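Side-chain contacts in GDP-perosamine synthase (Caulobacter crescentus, PDB 3BN1), which catalyses the pyridoxal-phosphate-dependent transfer of an amino group from L-glutamate to GDP-4-keto-6-deoxy-D-mannose, yielding GDP-perosamine for O-antigen synthesis: residues E264-R269 and L356-I361; T63-L68 and C179-F184; A48-V53 and E247-H252; P102-N107 and A330-D335. All blocks are in the same frame, centred on the assembly; numbering follows the deposited sequence.

Contact 1. Residues E264-R269 and L356-I361; sequences EQKLAR and LTEADI
Lys266 and Glu358 form the one salt bridge between these segments, joining the C-terminal part of helix 249-266 to the first turn of helix 358-371. The ammonium NZ of Lys266 donates to OE2 of Glu358 at 2.6 Å. OE2 accepts through its anti lone pair, on the side turned from the other carboxylate oxygen, which brings NZ within 3.1 Å of Glu358 CG. The lysine chain runs extended as far as CE and then bends (chi4 -99°), while the glutamate side chain reaches straight out beyond CG; the two cross at about a right angle.

The apolar part is small. Lys266 CD rests on the CG2 methyl of buried Ile361 at 4.0 Å, so the aliphatic shaft of the lysine covers the isoleucine while its charged tip goes on to Glu358. Trp262 and Tyr263 of helix 249-266 also pack on Ile361.

Hydrogen bonds within 356-361 shape the helix start. Thr357 and Asp360 make a capping box: Asp360 N donates to Thr357 OG1 at 3.1 Å, and Thr357 N reaches Asp360 OD2 at 2.7 Å from above the carboxylate plane.

Asp362 is a second carboxylate partner of Lys266 NZ. The ammonium thus has two acidic partners, which probably favour its charged form and clamp together two helices of the C-terminal region; the start of helix 358-371 would, if anything, favour the Glu358 carboxylate.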
loop_
_atom_site.group_PDB
_atom_site.type_symbol
_atom_site.label_atom_id
_atom_site.label_comp_id
_atom_site.label_asym_id
_atom_site.label_seq_id
_atom_site.Cartn_x
_atom_site.Cartn_y
_atom_site.Cartn_z
ATOM N N GLU A 264 -30.717 8.095 20.001
ATOM C CA GLU A 264 -31.763 7.170 20.464
ATOM C C GLU A 264 -32.863 7.924 21.164
ATOM O O GLU A 264 -34.031 7.619 21.008
ATOM C CB GLU A 264 -31.180 6.063 21.355
ATOM C CG GLU A 264 -30.672 4.875 20.538
ATOM C CD GLU A 264 -31.752 4.272 19.635
ATOM O OE1 GLU A 264 -32.853 3.998 20.174
ATOM O OE2 GLU A 264 -31.510 4.083 18.406
ATOM N N GLN A 265 -32.428 8.926 21.914
ATOM C CA GLN A 265 -33.326 9.755 22.679
ATOM C C GLN A 265 -34.062 10.776 21.806
ATOM O O GLN A 265 -35.273 11.001 21.900
ATOM C CB GLN A 265 -32.538 10.498 23.764
ATOM C CG GLN A 265 -33.395 11.422 24.670
ATOM C CD GLN A 265 -32.646 12.643 25.222
ATOM O OE1 GLN A 265 -31.475 12.559 25.603
ATOM N NE2 GLN A 265 -33.332 13.782 25.280
ATOM N N LYS A 266 -33.315 11.409 20.923
ATOM C CA LYS A 266 -33.945 12.468 20.176
ATOM C C LYS A 266 -34.707 12.107 18.922
ATOM O O LYS A 266 -35.536 12.914 18.434
ATOM C CB LYS A 266 -32.911 13.589 19.986
ATOM C CG LYS A 266 -32.067 13.853 21.216
ATOM C CD LYS A 266 -30.778 14.643 20.925
ATOM C CE LYS A 266 -30.002 14.910 22.215
ATOM N NZ LYS A 266 -30.334 16.276 22.633
ATOM N N LEU A 267 -34.430 10.902 18.407
ATOM C CA LEU A 267 -34.994 10.442 17.143
ATOM C C LEU A 267 -36.482 10.329 17.160
ATOM O O LEU A 267 -37.105 10.255 16.115
ATOM C CB LEU A 267 -34.370 9.150 16.586
ATOM C CG LEU A 267 -33.147 9.284 15.651
ATOM C CD1 LEU A 267 -33.012 8.070 14.754
ATOM C CD2 LEU A 267 -33.068 10.567 14.818
ATOM N N ALA A 268 -37.038 10.324 18.361
ATOM C CA ALA A 268 -38.480 10.282 18.569
ATOM C C ALA A 268 -39.154 11.458 17.835
ATOM O O ALA A 268 -40.253 11.361 17.292
ATOM C CB ALA A 268 -38.730 10.394 20.093
ATOM N N ARG A 269 -38.482 12.595 17.828
ATOM C CA ARG A 269 -39.028 13.760 17.169
ATOM C C ARG A 269 -39.380 13.526 15.692
ATOM O O ARG A 269 -40.195 14.241 15.113
ATOM C CB ARG A 269 -38.019 14.907 17.338
ATOM C CG ARG A 269 -38.603 16.278 17.062
ATOM C CD ARG A 269 -37.514 17.260 16.651
ATOM N NE ARG A 269 -37.957 18.228 15.644
ATOM C CZ ARG A 269 -37.372 19.408 15.425
ATOM N NH1 ARG A 269 -36.320 19.782 16.153
ATOM N NH2 ARG A 269 -37.834 20.223 14.479
ATOM N N LEU A 356 -18.558 14.983 18.052
ATOM C CA LEU A 356 -19.934 15.542 18.034
ATOM C C LEU A 356 -20.532 15.840 19.396
ATOM O O LEU A 356 -20.439 15.006 20.305
ATOM C CB LEU A 356 -20.901 14.620 17.292
ATOM C CG LEU A 356 -20.379 14.285 15.899
ATOM C CD1 LEU A 356 -21.319 13.177 15.561
ATOM C CD2 LEU A 356 -20.640 15.565 15.019
ATOM N N THR A 357 -21.136 17.032 19.504
ATOM C CA THR A 357 -21.828 17.505 20.714
ATOM C C THR A 357 -23.323 17.225 20.653
ATOM O O THR A 357 -23.870 17.034 19.576
ATOM C CB THR A 357 -21.640 19.044 20.968
ATOM O OG1 THR A 357 -22.274 19.823 19.948
ATOM C CG2 THR A 357 -20.164 19.377 21.014
ATOM N N GLU A 358 -23.976 17.303 21.814
ATOM C CA GLU A 358 -25.406 17.099 21.918
ATOM C C GLU A 358 -26.092 18.158 21.040
ATOM O O GLU A 358 -27.060 17.868 20.352
ATOM C CB GLU A 358 -25.894 17.196 23.378
ATOM C CG GLU A 358 -27.338 16.795 23.415
ATOM C CD GLU A 358 -27.946 16.789 24.793
ATOM O OE1 GLU A 358 -27.170 17.009 25.724
ATOM O OE2 GLU A 358 -29.169 16.569 24.973
ATOM N N ALA A 359 -25.489 19.341 20.972
ATOM C CA ALA A 359 -26.079 20.412 20.175
ATOM C C ALA A 359 -26.014 20.060 18.702
ATOM O O ALA A 359 -26.979 20.262 17.979
ATOM C CB ALA A 359 -25.383 21.745 20.456
ATOM N N ASP A 360 -24.874 19.512 18.289
ATOM C CA ASP A 360 -24.650 19.066 16.913
ATOM C C ASP A 360 -25.746 18.068 16.549
ATOM O O ASP A 360 -26.292 18.108 15.434
ATOM C CB ASP A 360 -23.356 18.257 16.804
ATOM C CG ASP A 360 -22.091 19.091 16.953
ATOM O OD1 ASP A 360 -22.186 20.321 16.785
ATOM O OD2 ASP A 360 -21.002 18.515 17.195
ATOM N N ILE A 361 -25.996 17.141 17.485
ATOM C CA ILE A 361 -26.976 16.108 17.264
ATOM C C ILE A 361 -28.334 16.754 17.225
ATOM O O ILE A 361 -29.144 16.456 16.349
ATOM C CB ILE A 361 -26.910 14.913 18.227
ATOM C CG1 ILE A 361 -25.503 14.269 18.223
ATOM C CG2 ILE A 361 -28.105 13.981 17.979
ATOM C CD1 ILE A 361 -24.851 14.149 16.782
#

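Contact 2. Residues T63-L68 and C179-F184; sequences TTALHL and CATFSF
The hydroxyl OG1 of Thr181 abuts the branched end of Leu66, with CD2 of that leucine at 3.1 Å and its CG at 3.5 Å. These are van der Waals contacts, and the first is tight. The polar atom with several partners is Thr63 OG1, on the same helix: it bonds a phosphate oxygen of the pyridoxal-phosphate-modified Lys188 and also Gln215 of the second subunit. Ser183 OG, at the far end of the strand, bonds another phosphate oxygen.

With chi1 at 66°, Thr181 OG1 stands between the backbone N and the carbonyl carbon and faces the leucine, whereas Thr181 CG2 meets Leu66 CD2 at 3.8 Å. The leucine methyl therefore wedges against both branches of the threonine. Alongside, Ala65 CB meets Thr181 CB at 3.9 Å, consistent with the close approach of helix and strand.

Helix 62-72 lies nearly antiparallel to strand 179-183, at 165° with the segment axes 7.6 Å apart. Leu66 packs further on Ser94 of helix 90-98, and Leu68 on Leu212 of helix 203-213. On the other face of the strand Phe182 meets Phe47 edge-to-face, so helices cover both sides of the central sheet, with strands 155-159 and 196-200 flanking 179-183.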
loop_
_atom_site.group_PDB
_atom_site.type_symbol
_atom_site.label_atom_id
_atom_site.label_comp_id
_atom_site.label_asym_id
_atom_site.label_seq_id
_atom_site.Cartn_x
_atom_site.Cartn_y
_atom_site.Cartn_z
ATOM N N THR A 63 -7.512 -2.450 2.606
ATOM C CA THR A 63 -7.780 -3.176 1.359
ATOM C C THR A 63 -6.653 -4.145 1.071
ATOM O O THR A 63 -6.840 -5.265 0.585
ATOM C CB THR A 63 -7.857 -2.118 0.229
ATOM O OG1 THR A 63 -9.028 -1.355 0.492
ATOM C CG2 THR A 63 -8.046 -2.802 -1.133
ATOM N N THR A 64 -5.447 -3.686 1.357
ATOM C CA THR A 64 -4.315 -4.571 1.099
ATOM C C THR A 64 -4.271 -5.699 2.154
ATOM O O THR A 64 -3.818 -6.803 1.869
ATOM C CB THR A 64 -3.014 -3.755 1.086
ATOM O OG1 THR A 64 -2.884 -3.052 2.322
ATOM C CG2 THR A 64 -3.044 -2.708 -0.070
ATOM N N ALA A 65 -4.789 -5.383 3.342
ATOM C CA ALA A 65 -4.965 -6.287 4.451
ATOM C C ALA A 65 -5.817 -7.426 3.912
ATOM O O ALA A 65 -5.462 -8.612 4.015
ATOM C CB ALA A 65 -5.726 -5.566 5.586
ATOM N N LEU A 66 -6.978 -7.080 3.362
ATOM C CA LEU A 66 -7.801 -8.139 2.830
ATOM C C LEU A 66 -7.082 -8.983 1.787
ATOM O O LEU A 66 -7.088 -10.209 1.833
ATOM C CB LEU A 66 -9.031 -7.499 2.197
ATOM C CG LEU A 66 -10.083 -7.126 3.242
ATOM C CD1 LEU A 66 -11.217 -6.201 2.615
ATOM C CD2 LEU A 66 -10.687 -8.384 3.871
ATOM N N HIS A 67 -6.503 -8.317 0.792
ATOM C CA HIS A 67 -5.769 -9.021 -0.253
ATOM C C HIS A 67 -4.724 -9.934 0.384
ATOM O O HIS A 67 -4.650 -11.125 0.069
ATOM C CB HIS A 67 -5.092 -8.034 -1.297
ATOM C CG HIS A 67 -4.379 -8.724 -2.442
ATOM N ND1 HIS A 67 -3.344 -8.144 -3.153
ATOM C CD2 HIS A 67 -4.593 -9.936 -3.025
ATOM C CE1 HIS A 67 -2.930 -8.986 -4.097
ATOM N NE2 HIS A 67 -3.673 -10.081 -4.038
ATOM N N LEU A 68 -3.911 -9.359 1.263
ATOM C CA LEU A 68 -2.882 -10.137 1.883
ATOM C C LEU A 68 -3.452 -11.382 2.588
ATOM O O LEU A 68 -2.951 -12.501 2.432
ATOM C CB LEU A 68 -2.128 -9.267 2.897
ATOM C CG LEU A 68 -1.004 -9.967 3.669
ATOM C CD1 LEU A 68 0.077 -10.466 2.666
ATOM C CD2 LEU A 68 -0.411 -8.936 4.601
ATOM N N CYS A 179 -9.212 -15.566 10.221
ATOM C CA CYS A 179 -8.413 -14.350 10.357
ATOM C C CYS A 179 -9.405 -13.229 10.145
ATOM O O CYS A 179 -10.617 -13.467 9.981
ATOM C CB CYS A 179 -7.261 -14.249 9.347
ATOM S SG CYS A 179 -7.861 -14.420 7.626
ATOM N N ALA A 180 -8.946 -11.997 10.272
ATOM C CA ALA A 180 -9.913 -10.896 10.079
ATOM C C ALA A 180 -9.067 -9.709 9.702
ATOM O O ALA A 180 -7.863 -9.687 10.009
ATOM C CB ALA A 180 -10.596 -10.556 11.396
ATOM N N THR A 181 -9.726 -8.683 9.153
ATOM C CA THR A 181 -9.008 -7.460 8.788
ATOM C C THR A 181 -9.735 -6.215 9.319
ATOM O O THR A 181 -10.951 -6.208 9.616
ATOM C CB THR A 181 -8.796 -7.359 7.274
ATOM O OG1 THR A 181 -10.084 -7.204 6.708
ATOM C CG2 THR A 181 -8.249 -8.680 6.714
ATOM N N PHE A 182 -8.915 -5.187 9.494
ATOM C CA PHE A 182 -9.373 -3.903 9.960
ATOM C C PHE A 182 -8.762 -2.793 9.135
ATOM O O PHE A 182 -7.676 -2.936 8.538
ATOM C CB PHE A 182 -8.937 -3.655 11.402
ATOM C CG PHE A 182 -9.498 -4.629 12.376
ATOM C CD1 PHE A 182 -8.850 -5.858 12.607
ATOM C CD2 PHE A 182 -10.655 -4.314 13.079
ATOM C CE1 PHE A 182 -9.405 -6.794 13.492
ATOM C CE2 PHE A 182 -11.138 -5.145 14.079
ATOM C CZ PHE A 182 -10.535 -6.421 14.268
ATOM N N SER A 183 -9.458 -1.676 9.182
ATOM C CA SER A 183 -9.052 -0.475 8.453
ATOM C C SER A 183 -8.846 0.706 9.415
ATOM O O SER A 183 -9.687 0.982 10.282
ATOM C CB SER A 183 -10.168 -0.038 7.522
ATOM O OG SER A 183 -9.818 1.226 6.958
ATOM N N PHE A 184 -7.756 1.444 9.235
ATOM C CA PHE A 184 -7.510 2.646 10.048
ATOM C C PHE A 184 -7.503 3.798 9.071
ATOM O O PHE A 184 -6.874 4.826 9.293
ATOM C CB PHE A 184 -6.192 2.532 10.771
ATOM C CG PHE A 184 -6.032 1.206 11.471
ATOM C CD1 PHE A 184 -6.973 0.808 12.422
ATOM C CD2 PHE A 184 -4.904 0.390 11.264
ATOM C CE1 PHE A 184 -6.832 -0.417 13.104
ATOM C CE2 PHE A 184 -4.756 -0.838 11.923
ATOM C CZ PHE A 184 -5.720 -1.241 12.870
#

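Contact 3. Residues A48-V53 and E247-H252; sequences ADYCGV and ERVDEH
Tyr50 has its ring carbon CG anti to the backbone N, and this chi1 of -179° directs the ring outward to Val249. Val249 answers from the opposite direction: at chi1 76° its CG1 methyl stands between backbone N and carbonyl carbon, leaving CG2 anti to the N. Both methyls lie on one side of the ring plane, CG1 by CE1 and CZ, CG2 by OH. Val249 CG1 is 3.5 Å from Tyr50 CE1 and 3.7 Å from CZ of the same ring, approaching it obliquely, while Val249 CG2 lies 3.7 Å from Tyr50 OH. Asp250 OD1 comes near the ring plane at its edge, 4.2 Å from Tyr50 OH, which is too long for a hydrogen bond.

The contact joins the C-terminal end of helix 38-51 to the start of helix 249-266. The helix bearing Tyr50 closes in a Schellman motif, with Gly52 at positive phi and Val53 N bonded to Ala48 O at 2.8 Å. Arg248 is the N-cap residue of helix 249-266, and its carbonyl O accepts from His252 N.

Lys172 also donates to the carbonyl oxygen of Tyr50, while Leu246 of helix 236-247 adds an apolar neighbour. Toward Val249 the phenol offers an apolar surface, while its ring also takes a cation-pi contact with Lys172, whose charge would draw on the pi electrons.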
loop_
_atom_site.group_PDB
_atom_site.type_symbol
_atom_site.label_atom_id
_atom_site.label_comp_id
_atom_site.label_asym_id
_atom_site.label_seq_id
_atom_site.Cartn_x
_atom_site.Cartn_y
_atom_site.Cartn_z
ATOM N N ALA A 48 -3.303 -6.987 19.095
ATOM C CA ALA A 48 -3.574 -8.396 19.216
ATOM C C ALA A 48 -4.203 -8.684 20.589
ATOM O O ALA A 48 -5.124 -9.498 20.717
ATOM C CB ALA A 48 -2.262 -9.144 19.047
ATOM N N ASP A 49 -3.672 -8.038 21.610
ATOM C CA ASP A 49 -4.221 -8.159 22.959
ATOM C C ASP A 49 -5.619 -7.540 23.004
ATOM O O ASP A 49 -6.528 -8.083 23.610
ATOM C CB ASP A 49 -3.373 -7.379 24.008
ATOM C CG ASP A 49 -1.924 -7.831 24.069
ATOM O OD1 ASP A 49 -1.599 -8.981 23.683
ATOM O OD2 ASP A 49 -1.109 -7.008 24.545
ATOM N N TYR A 50 -5.816 -6.391 22.386
ATOM C CA TYR A 50 -7.142 -5.799 22.464
ATOM C C TYR A 50 -8.171 -6.698 21.837
ATOM O O TYR A 50 -9.263 -6.867 22.372
ATOM C CB TYR A 50 -7.118 -4.446 21.830
ATOM C CG TYR A 50 -8.448 -3.755 21.902
ATOM C CD1 TYR A 50 -8.961 -3.297 23.105
ATOM C CD2 TYR A 50 -9.222 -3.610 20.755
ATOM C CE1 TYR A 50 -10.202 -2.623 23.144
ATOM C CE2 TYR A 50 -10.438 -2.925 20.773
ATOM C CZ TYR A 50 -10.930 -2.455 21.981
ATOM O OH TYR A 50 -12.161 -1.825 22.011
ATOM N N CYS A 51 -7.793 -7.340 20.747
ATOM C CA CYS A 51 -8.673 -8.313 20.122
ATOM C C CYS A 51 -8.676 -9.698 20.756
ATOM O O CYS A 51 -9.481 -10.562 20.376
ATOM C CB CYS A 51 -8.305 -8.501 18.645
ATOM S SG CYS A 51 -8.723 -6.945 17.779
ATOM N N GLY A 52 -7.742 -9.931 21.662
ATOM C CA GLY A 52 -7.681 -11.225 22.320
ATOM C C GLY A 52 -7.164 -12.329 21.394
ATOM O O GLY A 52 -7.496 -13.502 21.557
ATOM N N VAL A 53 -6.237 -12.015 20.503
ATOM C CA VAL A 53 -5.755 -13.090 19.627
ATOM C C VAL A 53 -4.254 -13.120 19.734
ATOM O O VAL A 53 -3.661 -12.201 20.308
ATOM C CB VAL A 53 -6.083 -12.805 18.141
ATOM C CG1 VAL A 53 -7.551 -12.820 17.864
ATOM C CG2 VAL A 53 -5.455 -11.504 17.705
ATOM N N GLU A 247 -4.567 3.411 22.603
ATOM C CA GLU A 247 -4.490 3.728 24.030
ATOM C C GLU A 247 -5.750 4.425 24.507
ATOM O O GLU A 247 -6.054 4.457 25.693
ATOM C CB GLU A 247 -3.329 4.680 24.289
ATOM C CG GLU A 247 -1.958 4.107 24.013
ATOM C CD GLU A 247 -0.866 5.186 24.050
ATOM O OE1 GLU A 247 -1.180 6.381 23.840
ATOM O OE2 GLU A 247 0.324 4.838 24.246
ATOM N N ARG A 248 -6.489 5.026 23.600
ATOM C CA ARG A 248 -7.654 5.747 24.047
ATOM C C ARG A 248 -8.892 5.157 23.428
ATOM O O ARG A 248 -9.899 5.833 23.345
ATOM C CB ARG A 248 -7.479 7.222 23.688
ATOM C CG ARG A 248 -6.707 7.999 24.803
ATOM C CD ARG A 248 -6.549 9.468 24.516
ATOM N NE ARG A 248 -7.833 10.157 24.474
ATOM C CZ ARG A 248 -8.522 10.483 25.558
ATOM N NH1 ARG A 248 -9.688 11.103 25.434
ATOM N NH2 ARG A 248 -8.036 10.172 26.758
ATOM N N VAL A 249 -8.807 3.898 23.021
ATOM C CA VAL A 249 -9.916 3.250 22.331
ATOM C C VAL A 249 -11.210 3.300 23.136
ATOM O O VAL A 249 -12.282 3.635 22.621
ATOM C CB VAL A 249 -9.603 1.791 21.918
ATOM C CG1 VAL A 249 -9.672 0.864 23.127
ATOM C CG2 VAL A 249 -10.626 1.306 20.895
ATOM N N ASP A 250 -11.104 2.995 24.422
ATOM C CA ASP A 250 -12.287 3.019 25.270
ATOM C C ASP A 250 -12.965 4.373 25.359
ATOM O O ASP A 250 -14.190 4.432 25.328
ATOM C CB ASP A 250 -12.025 2.380 26.627
ATOM C CG ASP A 250 -11.820 0.898 26.506
ATOM O OD1 ASP A 250 -12.435 0.330 25.586
ATOM O OD2 ASP A 250 -11.083 0.297 27.316
ATOM N N GLU A 251 -12.178 5.455 25.387
ATOM C CA GLU A 251 -12.714 6.831 25.402
ATOM C C GLU A 251 -13.346 7.170 24.085
ATOM O O GLU A 251 -14.423 7.771 24.043
ATOM C CB GLU A 251 -11.610 7.858 25.653
ATOM C CG GLU A 251 -10.855 7.673 26.973
ATOM C CD GLU A 251 -9.971 6.424 27.015
ATOM O OE1 GLU A 251 -10.023 5.606 26.062
ATOM O OE2 GLU A 251 -9.242 6.241 28.022
ATOM N N HIS A 252 -12.646 6.809 23.011
ATOM C CA HIS A 252 -13.211 6.999 21.671
ATOM C C HIS A 252 -14.591 6.317 21.520
ATOM O O HIS A 252 -15.570 6.931 21.063
ATOM C CB HIS A 252 -12.261 6.383 20.649
ATOM C CG HIS A 252 -10.990 7.161 20.487
ATOM N ND1 HIS A 252 -10.973 8.538 20.461
ATOM C CD2 HIS A 252 -9.703 6.771 20.328
ATOM C CE1 HIS A 252 -9.732 8.968 20.320
ATOM N NE2 HIS A 252 -8.943 7.914 20.219
#

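Contact 4. Residues P102-N107 and A330-D335; sequences PVLVDN and AHLATD
Leu332, which packs across to Pro102 and Leu104, also lies over the rim of one face of the neighbouring His331 ring, its CG 3.6 Å above that plane. Its far end turns to the strand. Leu332 CD1 meets Pro102 CB at 3.8 Å and comes within 3.6 Å of the carbonyl oxygen Pro102 O, so the methyl sits against both the proline ring and its peptide. Nearer the backbone, Leu332 CB touches Leu104 CD1 at 3.9 Å. Both leucines hold CG anti to the carbonyl carbon (chi1 -58° at Leu332), and one side chain lies athwart the other.

Two waters bridge the segments. One accepts from Leu104 N and donates to Leu332 O, the latter at 2.7 Å; the other joins Thr334 OG1 to Leu104 O, where its bond is weak. The carboxylate of Asp106 takes the backbone N-H groups of Ile339 and Ala340 at the start of helix 338-346.

Strand 101-105 is one of the two outer strands of the seven-stranded sheet within the chain, bonded to strand 80-84. It is met by a loop and two bridging waters, with the Pro102 and Leu104 side chains packed on Leu332, an edge-strand arrangement in the large domain of a fold-type I aminotransferase.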
loop_
_atom_site.group_PDB
_atom_site.type_symbol
_atom_site.label_atom_id
_atom_site.label_comp_id
_atom_site.label_asym_id
_atom_site.label_seq_id
_atom_site.Cartn_x
_atom_site.Cartn_y
_atom_site.Cartn_z
ATOM N N PRO A 102 -16.023 -13.763 -6.494
ATOM C CA PRO A 102 -16.888 -13.312 -5.402
ATOM C C PRO A 102 -18.263 -13.986 -5.669
ATOM O O PRO A 102 -18.702 -14.099 -6.823
ATOM C CB PRO A 102 -16.976 -11.805 -5.681
ATOM C CG PRO A 102 -15.773 -11.525 -6.485
ATOM C CD PRO A 102 -15.712 -12.653 -7.411
ATOM N N VAL A 103 -18.932 -14.459 -4.615
ATOM C CA VAL A 103 -20.263 -15.086 -4.709
ATOM C C VAL A 103 -21.098 -14.359 -3.685
ATOM O O VAL A 103 -20.914 -14.475 -2.447
ATOM C CB VAL A 103 -20.222 -16.608 -4.451
ATOM C CG1 VAL A 103 -21.665 -17.232 -4.376
ATOM C CG2 VAL A 103 -19.376 -17.269 -5.553
ATOM N N LEU A 104 -21.965 -13.528 -4.247
ATOM C CA LEU A 104 -22.685 -12.566 -3.499
ATOM C C LEU A 104 -23.832 -13.194 -2.789
ATOM O O LEU A 104 -24.509 -14.061 -3.328
ATOM C CB LEU A 104 -23.196 -11.383 -4.367
ATOM C CG LEU A 104 -22.185 -10.612 -5.236
ATOM C CD1 LEU A 104 -22.814 -9.485 -6.015
ATOM C CD2 LEU A 104 -21.043 -10.093 -4.336
ATOM N N VAL A 105 -24.025 -12.686 -1.579
ATOM C CA VAL A 105 -25.105 -13.130 -0.678
ATOM C C VAL A 105 -25.845 -11.885 -0.108
ATOM O O VAL A 105 -25.262 -10.784 0.019
ATOM C CB VAL A 105 -24.558 -14.002 0.497
ATOM C CG1 VAL A 105 -23.585 -13.174 1.384
ATOM C CG2 VAL A 105 -25.728 -14.582 1.282
ATOM N N ASP A 106 -27.142 -12.056 0.168
ATOM C CA ASP A 106 -28.007 -10.971 0.634
ATOM C C ASP A 106 -27.753 -10.817 2.113
ATOM O O ASP A 106 -27.115 -11.668 2.714
ATOM C CB ASP A 106 -29.490 -11.340 0.477
ATOM C CG ASP A 106 -30.335 -10.169 0.130
ATOM O OD1 ASP A 106 -29.807 -9.044 0.208
ATOM O OD2 ASP A 106 -31.517 -10.358 -0.212
ATOM N N ASN A 107 -28.223 -9.711 2.678
ATOM C CA ASN A 107 -28.072 -9.401 4.099
ATOM C C ASN A 107 -29.412 -9.323 4.806
ATOM O O ASN A 107 -30.475 -9.396 4.176
ATOM C CB ASN A 107 -27.465 -8.002 4.303
ATOM C CG ASN A 107 -28.186 -6.921 3.517
ATOM O OD1 ASN A 107 -27.947 -6.803 2.328
ATOM N ND2 ASN A 107 -28.910 -6.036 4.176
ATOM N N ALA A 330 -21.727 -6.236 -11.800
ATOM C CA ALA A 330 -23.082 -6.356 -12.290
ATOM C C ALA A 330 -23.291 -7.764 -12.843
ATOM O O ALA A 330 -24.394 -8.306 -12.846
ATOM C CB ALA A 330 -23.293 -5.325 -13.369
ATOM N N HIS A 331 -22.185 -8.367 -13.268
ATOM C CA HIS A 331 -22.212 -9.717 -13.801
ATOM C C HIS A 331 -22.452 -10.797 -12.714
ATOM O O HIS A 331 -22.691 -11.977 -13.006
ATOM C CB HIS A 331 -20.887 -9.952 -14.576
ATOM C CG HIS A 331 -19.666 -10.022 -13.722
ATOM N ND1 HIS A 331 -19.015 -8.904 -13.258
ATOM C CD2 HIS A 331 -18.948 -11.085 -13.280
ATOM C CE1 HIS A 331 -17.940 -9.268 -12.581
ATOM N NE2 HIS A 331 -17.891 -10.588 -12.558
ATOM N N LEU A 332 -22.438 -10.402 -11.446
ATOM C CA LEU A 332 -22.616 -11.386 -10.411
ATOM C C LEU A 332 -24.000 -11.183 -9.836
ATOM O O LEU A 332 -24.303 -11.758 -8.778
ATOM C CB LEU A 332 -21.600 -11.139 -9.305
ATOM C CG LEU A 332 -20.139 -11.173 -9.719
ATOM C CD1 LEU A 332 -19.402 -10.892 -8.414
ATOM C CD2 LEU A 332 -19.847 -12.557 -10.273
ATOM N N ALA A 333 -24.811 -10.352 -10.492
ATOM C CA ALA A 333 -26.141 -10.159 -9.988
ATOM C C ALA A 333 -26.915 -11.473 -9.947
ATOM O O ALA A 333 -26.662 -12.373 -10.762
ATOM C CB ALA A 333 -26.908 -9.159 -10.822
ATOM N N THR A 334 -27.799 -11.593 -8.950
ATOM C CA THR A 334 -28.757 -12.684 -8.822
ATOM C C THR A 334 -30.129 -12.156 -8.453
ATOM O O THR A 334 -30.278 -10.982 -8.094
ATOM C CB THR A 334 -28.347 -13.856 -7.933
ATOM O OG1 THR A 334 -28.632 -13.512 -6.579
ATOM C CG2 THR A 334 -26.850 -14.079 -8.097
ATOM N N ASP A 335 -31.158 -12.986 -8.582
ATOM C CA ASP A 335 -32.487 -12.516 -8.189
ATOM C C ASP A 335 -32.738 -12.656 -6.644
ATOM O O ASP A 335 -33.843 -12.486 -6.124
ATOM C CB ASP A 335 -33.567 -13.121 -9.090
ATOM C CG ASP A 335 -33.646 -14.635 -9.011
ATOM O OD1 ASP A 335 -33.458 -15.152 -7.894
ATOM O OD2 ASP A 335 -33.934 -15.303 -10.040
HETATM O O HOH W 1 -23.149 -13.688 -7.298
HETATM O O HOH W 2 -27.551 -14.638 -4.606
#

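In the fold
From the N terminus, contact 3 opens first, and its long loop, running from helix 38-51 to helix 249-266, contains the whole of contact 2, which joins helix 62-72 to strand 179-183. The two touch where Phe182 CZ meets Cys51 SG at 4.0 Å. Contact 4 starts within both loops, at edge strand 101-105, and ends beyond them in the loop before helix 338-346, so it crosses contacts 2 and 3; with contact 2 it shares the central sheet. Contact 1 begins after contact 3 has closed, at the other end of helix 249-266, and crosses contact 4. That helix thus links helix 38-51, beside the central sheet, to the C-terminal helix 358-371.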